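Local coordinates for Spermidine/putrescine ABC transporter, periplasmic binding protein (Treponema pallidum, PDB 2V84) that probably binds polyamines such as spermidine and putrescine as the receptor lipoprotein of an ABC transporter, at residues 294-297 / 298-301; 313-316 / 317-320; 181-185 / 186-190. One frame throughout, in Å; residues are numbered along the deposited sequence. Where two conformers were deposited one is given.

Contact 1 (294-297 / 298-301); sequences FPST and IHRE
S296 and H299 are joined by a side-chain-to-backbone hydrogen bond. S296 OG donates to H299 O at 2.7 Å, from slightly out of the carbonyl plane. S296 chi1 (-166°) swings OG away from its own N and across to this carbonyl. On the way OG also packs against H299 CB, 3.3 Å off. A second link uses water. Water 1 donates to T297 OG1 at 2.9 Å and accepts from I298 N at 3.0 Å. T297 OG1 is itself bonded to L129 O, so this hydroxyl joins the turn to strand 125-137. Further on, E301 N donates to H299 ND1 at 3.2 Å, while H299 NE2 is bonded to L280 O. This pattern is consistent with the ring proton sitting on NE2. Packing comes from outside: Y285 stacks on the H299 ring, and I298 rests on Y285, P126 and L129. The touching residues S296 to H299 are buried. The backbone angles of T297 and I298 are near those of a type I beta turn. The arrangement is thus an inverse gamma turn centred on S296, followed by a type I-like turn at T297-I298, in the loop after helix 282-292.

Contact 2 (313-316 / 317-320); sequences SEHD and LERG
E314 O accepts from L317 N at 3.2 Å, the i to i+3 bond of a 3-10 turn. S313 O takes D316 N in the same way one residue earlier. The next bond, E318 N to H315 O, is weak at 3.5 Å. Water 2 helps there: it donates to H315 O at 2.7 Å and accepts from R319 N, bridging the end of the turn. At the start of the 3-10 segment 314-316, S313 N donates to D316 OD2 at 3.1 Å, and S313 OG makes a weak bond with H315 N. This is one half of a capping box; D316 N goes to S313 O, not OG. The loop leads into strand 321-322. Among the side chains, H315 and E318 lie side by side and point the same way. H315 ND1 donates to E318 OE2 at 2.8 Å, a His-carboxylate hydrogen bond. E318 OE2 sits at the ring edge, 17° out of its plane, and the ring and carboxylate planes are 75° apart. With CG beside its backbone N (chi1 -65°), the extended E318 chain runs alongside H315 to ND1. This pair lies on the surface. E314 CG covers one face of the ring, and E314 OE1 makes a salt bridge with K108. L317 is buried and packs on L129 and A131 of strand 125-137. L317 CD1 also comes within 3.9 Å of S313 O.

Contact 3 (181-185 / 186-190); sequences VNTKN and EQELA
The carboxylate of E188 stacks over the amide of N185, their planes 23° apart, in the described one of E188's two conformers. The two side chains cross at about a right angle, and N185 CG lies 3.7 Å from E188 CG. The amide of Q187 is turned nearly perpendicular to that of N185. Q187 chi1 (39°) brings CG to 3.2 Å from N185 OD1, and the bend at chi2 then folds the amide back beside it. N185 is the N-cap of helix 186-200. Its OD1 accepts from E188 N at 3.0 Å, and the donor is tilted from the plane of the amide. Here CG stands anti to the backbone N (chi1 -178°), which directs OD1 to the first turn of the helix. OD1 is also 2.9 Å from Q187 N. The backbone pattern then begins: L189 N donates to N185 O at 3.2 Å, and A190 N to E186 O. E188 N has a weak second bond to N185 O. Before the cap, T183 OG1 accepts weakly from N185 N. It also reaches E188 OE2, but that bond is very short and rests on one conformer, so its details are doubtful. L189, in the first turn, touches two other helices: M170 and L174 of 166-176, H332 and Y333 of 330-342. V181 O is bonded to R167, a residue predicted to bind spermidine. T183 CG2 meets L189 CD2 at 3.9 Å.

How the contacts relate
From the N terminus, contact 3 comes first, where the loop after helix 166-176 enters helix 186-200. Contact 1 follows after helix 282-292. Contact 2 lies further along the same loop, just before strand 321-322. The three are in series; none nests or crosses. Contacts 1 and 2 touch, chiefly where T297 CG2 packs on L317 CD1 at 3.3 Å. Both rest on strand 125-137, and K108 is bonded to each, through S296 O and E314 OE1. Contact 3 stays apart, its nearest atoms about 7 Å from contact 2 and about 16 Å from contact 1. N182 nevertheless bonds to L322 and T324, soon after contact 2 ends.

Contact 1 (294-297 / 298-301)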
loop_
_atom_site.group_PDB
_atom_site.type_symbol
_atom_site.label_atom_id
_atom_site.label_comp_id
_atom_site.label_asym_id
_atom_site.label_seq_id
_atom_site.Cartn_x
_atom_site.Cartn_y
_atom_site.Cartn_z
ATOM N N PHE A 294 -8.536 -8.323 -2.882
ATOM C CA PHE A 294 -7.111 -8.588 -2.867
ATOM C C PHE A 294 -6.817 -10.056 -3.151
ATOM O O PHE A 294 -7.600 -10.930 -2.760
ATOM C CB PHE A 294 -6.582 -8.310 -1.473
ATOM C CG PHE A 294 -6.530 -6.869 -1.084
ATOM C CD1 PHE A 294 -6.448 -5.847 -2.030
ATOM C CD2 PHE A 294 -6.442 -6.539 0.271
ATOM C CE1 PHE A 294 -6.330 -4.515 -1.619
ATOM C CE2 PHE A 294 -6.304 -5.226 0.685
ATOM C CZ PHE A 294 -6.261 -4.215 -0.241
ATOM N N PRO A 295 -5.699 -10.340 -3.842
ATOM C CA PRO A 295 -5.221 -11.716 -3.953
ATOM C C PRO A 295 -4.417 -12.073 -2.720
ATOM O O PRO A 295 -3.998 -11.187 -1.980
ATOM C CB PRO A 295 -4.304 -11.659 -5.172
ATOM C CG PRO A 295 -3.715 -10.268 -5.095
ATOM C CD PRO A 295 -4.827 -9.396 -4.583
ATOM N N SER A 296 -4.204 -13.361 -2.489
ATOM C CA SER A 296 -3.460 -13.776 -1.322
ATOM C C SER A 296 -1.961 -13.696 -1.606
ATOM O O SER A 296 -1.299 -14.708 -1.803
ATOM C CB SER A 296 -3.877 -15.190 -0.876
ATOM O OG SER A 296 -3.396 -15.487 0.430
ATOM N N THR A 297 -1.432 -12.481 -1.616
ATOM C CA THR A 297 -0.004 -12.248 -1.874
ATOM C C THR A 297 0.941 -12.765 -0.790
ATOM O O THR A 297 2.066 -13.143 -1.097
ATOM C CB THR A 297 0.277 -10.758 -2.117
ATOM O OG1 THR A 297 -0.315 -9.993 -1.062
ATOM C CG2 THR A 297 -0.335 -10.331 -3.432
ATOM N N ILE A 298 0.496 -12.793 0.476
ATOM C CA ILE A 298 1.419 -13.141 1.570
ATOM C C ILE A 298 1.111 -14.452 2.280
ATOM O O ILE A 298 1.937 -14.952 3.045
ATOM C CB ILE A 298 1.527 -12.023 2.682
ATOM C CG1 ILE A 298 0.272 -11.975 3.569
ATOM C CG2 ILE A 298 1.848 -10.663 2.074
ATOM C CD1 ILE A 298 0.439 -11.137 4.815
ATOM N N HIS A 299 -0.072 -14.998 2.034
ATOM C CA HIS A 299 -0.638 -16.031 2.907
ATOM C C HIS A 299 -0.813 -17.310 2.121
ATOM O O HIS A 299 -1.508 -17.329 1.085
ATOM C CB HIS A 299 -1.993 -15.551 3.452
ATOM C CG HIS A 299 -2.461 -16.277 4.678
ATOM N ND1 HIS A 299 -2.964 -17.564 4.644
ATOM C CD2 HIS A 299 -2.545 -15.878 5.974
ATOM C CE1 HIS A 299 -3.322 -17.928 5.862
ATOM N NE2 HIS A 299 -3.076 -16.925 6.686
ATOM N N ARG A 300 -0.211 -18.392 2.605
ATOM C CA ARG A 300 -0.257 -19.636 1.823
ATOM C C ARG A 300 -1.527 -20.471 1.891
ATOM O O ARG A 300 -1.685 -21.393 1.102
ATOM C CB ARG A 300 1.038 -20.468 1.899
ATOM C CG ARG A 300 1.785 -20.438 3.176
ATOM C CD ARG A 300 3.002 -21.329 3.086
ATOM N NE ARG A 300 3.132 -22.132 4.299
ATOM C CZ ARG A 300 2.690 -23.376 4.435
ATOM N NH1 ARG A 300 2.094 -23.995 3.425
ATOM N NH2 ARG A 300 2.848 -24.006 5.587
ATOM N N GLU A 301 -2.454 -20.112 2.777
ATOM C CA GLU A 301 -3.710 -20.843 2.904
ATOM C C GLU A 301 -4.902 -20.038 2.419
ATOM O O GLU A 301 -5.848 -20.606 1.879
ATOM C CB GLU A 301 -3.952 -21.256 4.363
ATOM C CG GLU A 301 -2.907 -22.208 4.922
ATOM C CD GLU A 301 -2.849 -23.500 4.162
ATOM O OE1 GLU A 301 -3.823 -24.282 4.284
ATOM O OE2 GLU A 301 -1.839 -23.737 3.450
HETATM O O HOH W 1 -1.900 -11.172 1.121
#

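Contact 2 (313-316 / 317-320)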
loop_
_atom_site.group_PDB
_atom_site.type_symbol
_atom_site.label_atom_id
_atom_site.label_comp_id
_atom_site.label_asym_id
_atom_site.label_seq_id
_atom_site.Cartn_x
_atom_site.Cartn_y
_atom_site.Cartn_z
ATOM N N SER A 313 -3.915 -10.417 -9.736
ATOM C CA SER A 313 -3.366 -11.664 -9.190
ATOM C C SER A 313 -2.078 -11.380 -8.447
ATOM O O SER A 313 -1.524 -10.293 -8.571
ATOM C CB SER A 313 -3.165 -12.746 -10.263
ATOM O OG SER A 313 -1.945 -12.570 -10.946
ATOM N N GLU A 314 -1.620 -12.354 -7.660
ATOM C CA GLU A 314 -0.399 -12.212 -6.870
ATOM C C GLU A 314 0.811 -12.235 -7.788
ATOM O O GLU A 314 1.877 -11.732 -7.438
ATOM C CB GLU A 314 -0.292 -13.312 -5.789
ATOM C CG GLU A 314 -0.269 -14.734 -6.330
ATOM C CD GLU A 314 0.620 -15.676 -5.522
ATOM O OE1 GLU A 314 1.300 -15.218 -4.571
ATOM O OE2 GLU A 314 0.643 -16.885 -5.854
ATOM N N HIS A 315 0.633 -12.836 -8.965
ATOM C CA HIS A 315 1.687 -12.922 -9.955
ATOM C C HIS A 315 1.969 -11.558 -10.594
ATOM O O HIS A 315 3.024 -11.364 -11.193
ATOM C CB HIS A 315 1.328 -13.949 -11.028
ATOM C CG HIS A 315 1.011 -15.305 -10.476
ATOM N ND1 HIS A 315 1.975 -16.138 -9.945
ATOM C CD2 HIS A 315 -0.164 -15.970 -10.357
ATOM C CE1 HIS A 315 1.409 -17.257 -9.530
ATOM N NE2 HIS A 315 0.113 -17.183 -9.775
ATOM N N ASP A 316 1.022 -10.631 -10.457
ATOM C CA ASP A 316 1.176 -9.251 -10.950
ATOM C C ASP A 316 2.143 -8.440 -10.103
ATOM O O ASP A 316 2.513 -7.323 -10.475
ATOM C CB ASP A 316 -0.175 -8.526 -10.981
ATOM C CG ASP A 316 -1.094 -9.056 -12.057
ATOM O OD1 ASP A 316 -0.592 -9.674 -13.017
ATOM O OD2 ASP A 316 -2.325 -8.858 -11.941
ATOM N N LEU A 317 2.541 -8.989 -8.960
ATOM C CA LEU A 317 3.430 -8.286 -8.042
ATOM C C LEU A 317 4.875 -8.795 -8.078
ATOM O O LEU A 317 5.745 -8.267 -7.382
ATOM C CB LEU A 317 2.853 -8.356 -6.632
ATOM C CG LEU A 317 1.550 -7.556 -6.655
ATOM C CD1 LEU A 317 0.463 -8.229 -5.904
ATOM C CD2 LEU A 317 1.795 -6.145 -6.163
ATOM N N GLU A 318 5.121 -9.804 -8.905
ATOM C CA GLU A 318 6.411 -10.474 -8.942
ATOM C C GLU A 318 7.521 -9.597 -9.533
ATOM O O GLU A 318 8.608 -9.475 -8.951
ATOM C CB GLU A 318 6.277 -11.807 -9.689
ATOM C CG GLU A 318 5.369 -12.799 -8.952
ATOM C CD GLU A 318 5.207 -14.132 -9.665
ATOM O OE1 GLU A 318 5.895 -14.363 -10.693
ATOM O OE2 GLU A 318 4.388 -14.954 -9.179
ATOM N N ARG A 319 7.224 -8.970 -10.672
ATOM C CA ARG A 319 8.195 -8.161 -11.425
ATOM C C ARG A 319 8.493 -6.808 -10.785
ATOM O O ARG A 319 9.503 -6.168 -11.103
ATOM C CB ARG A 319 7.676 -7.913 -12.838
ATOM C CG ARG A 319 7.585 -9.155 -13.677
ATOM C CD ARG A 319 7.086 -8.836 -15.057
ATOM N NE ARG A 319 7.314 -9.956 -15.957
ATOM C CZ ARG A 319 7.311 -9.872 -17.283
ATOM N NH1 ARG A 319 7.083 -8.708 -17.883
ATOM N NH2 ARG A 319 7.539 -10.958 -18.010
ATOM N N GLY A 320 7.599 -6.378 -9.899
ATOM C CA GLY A 320 7.670 -5.068 -9.276
ATOM C C GLY A 320 8.726 -4.964 -8.204
ATOM O O GLY A 320 9.270 -5.973 -7.778
HETATM O O HOH W 2 4.767 -9.464 -11.830
#

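Contact 3 (181-185 / 186-190)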
loop_
_atom_site.group_PDB
_atom_site.type_symbol
_atom_site.label_atom_id
_atom_site.label_comp_id
_atom_site.label_asym_id
_atom_site.label_seq_id
_atom_site.Cartn_x
_atom_site.Cartn_y
_atom_site.Cartn_z
ATOM N N VAL A 181 13.240 1.906 -8.091
ATOM C CA VAL A 181 12.270 2.801 -7.449
ATOM C C VAL A 181 12.783 3.331 -6.107
ATOM O O VAL A 181 12.208 4.257 -5.530
ATOM C CB VAL A 181 10.801 2.195 -7.324
ATOM C CG1 VAL A 181 10.382 1.490 -8.608
ATOM C CG2 VAL A 181 10.664 1.278 -6.159
ATOM N N ASN A 182 13.897 2.766 -5.632
ATOM C CA ASN A 182 14.527 3.212 -4.393
ATOM C C ASN A 182 15.911 3.805 -4.612
ATOM O O ASN A 182 16.688 3.916 -3.658
ATOM C CB ASN A 182 14.658 2.050 -3.384
ATOM C CG ASN A 182 13.342 1.376 -3.105
ATOM O OD1 ASN A 182 12.387 2.028 -2.694
ATOM N ND2 ASN A 182 13.272 0.069 -3.351
ATOM N N THR A 183 16.208 4.180 -5.855
ATOM C CA THR A 183 17.537 4.667 -6.211
ATOM C C THR A 183 17.998 5.825 -5.324
ATOM O O THR A 183 17.190 6.590 -4.783
ATOM C CB THR A 183 17.647 5.039 -7.712
ATOM O OG1 THR A 183 19.033 5.048 -8.090
ATOM C CG2 THR A 183 17.020 6.408 -8.008
ATOM N N LYS A 184 19.310 5.916 -5.159
ATOM C CA LYS A 184 19.920 6.955 -4.373
ATOM C C LYS A 184 20.733 7.843 -5.304
ATOM O O LYS A 184 21.273 8.874 -4.875
ATOM C CB LYS A 184 20.823 6.327 -3.318
ATOM C CG LYS A 184 20.040 5.674 -2.174
ATOM C CD LYS A 184 20.565 4.281 -1.869
ATOM C CE LYS A 184 19.786 3.650 -0.728
ATOM N NZ LYS A 184 20.298 2.286 -0.399
ATOM N N ASN A 185 20.823 7.416 -6.567
ATOM C CA ASN A 185 21.537 8.138 -7.618
ATOM C C ASN A 185 20.839 9.440 -7.977
ATOM O O ASN A 185 19.679 9.444 -8.410
ATOM C CB ASN A 185 21.707 7.250 -8.857
ATOM C CG ASN A 185 22.482 7.932 -9.974
ATOM O OD1 ASN A 185 22.079 8.975 -10.489
ATOM N ND2 ASN A 185 23.598 7.327 -10.364
ATOM N N GLU A 186 21.565 10.539 -7.801
ATOM C CA GLU A 186 21.012 11.884 -7.951
ATOM C C GLU A 186 20.628 12.253 -9.385
ATOM O O GLU A 186 19.627 12.950 -9.603
ATOM C CB GLU A 186 21.979 12.915 -7.352
ATOM C CG GLU A 186 21.944 12.975 -5.823
ATOM C CD GLU A 186 23.237 13.510 -5.207
ATOM O OE1 GLU A 186 23.933 14.316 -5.868
ATOM O OE2 GLU A 186 23.555 13.131 -4.053
ATOM N N GLN A 187 21.394 11.800 -10.376
ATOM C CA GLN A 187 20.991 12.111 -11.761
ATOM C C GLN A 187 19.794 11.285 -12.234
ATOM O O GLN A 187 19.052 11.724 -13.115
ATOM C CB GLN A 187 22.143 12.109 -12.786
ATOM C CG GLN A 187 23.211 11.036 -12.644
ATOM C CD GLN A 187 24.326 11.422 -11.683
ATOM O OE1 GLN A 187 24.589 12.604 -11.444
ATOM N NE2 GLN A 187 24.997 10.422 -11.142
ATOM N N GLU A 188 19.604 10.110 -11.637
ATOM C CA GLU A 188 18.429 9.283 -11.933
ATOM C C GLU A 188 17.149 9.921 -11.395
ATOM O O GLU A 188 16.109 9.877 -12.049
ATOM C CB GLU A 188 18.612 7.861 -11.402
ATOM C CG GLU A 188 19.641 7.061 -12.194
ATOM C CD GLU A 188 19.919 5.682 -11.628
ATOM O OE1 GLU A 188 20.645 4.914 -12.294
ATOM O OE2 GLU A 188 19.427 5.359 -10.528
ATOM N N LEU A 189 17.242 10.515 -10.207
ATOM C CA LEU A 189 16.127 11.238 -9.597
ATOM C C LEU A 189 15.741 12.499 -10.348
ATOM O O LEU A 189 14.557 12.766 -10.548
ATOM C CB LEU A 189 16.436 11.549 -8.130
ATOM C CG LEU A 189 16.463 10.308 -7.231
ATOM C CD1 LEU A 189 17.022 10.601 -5.846
ATOM C CD2 LEU A 189 15.072 9.683 -7.125
ATOM N N ALA A 190 16.740 13.278 -10.763
ATOM C CA ALA A 190 16.511 14.452 -11.598
ATOM C C ALA A 190 15.840 14.079 -12.924
ATOM O O ALA A 190 14.929 14.772 -13.398
ATOM C CB ALA A 190 17.843 15.194 -11.837
#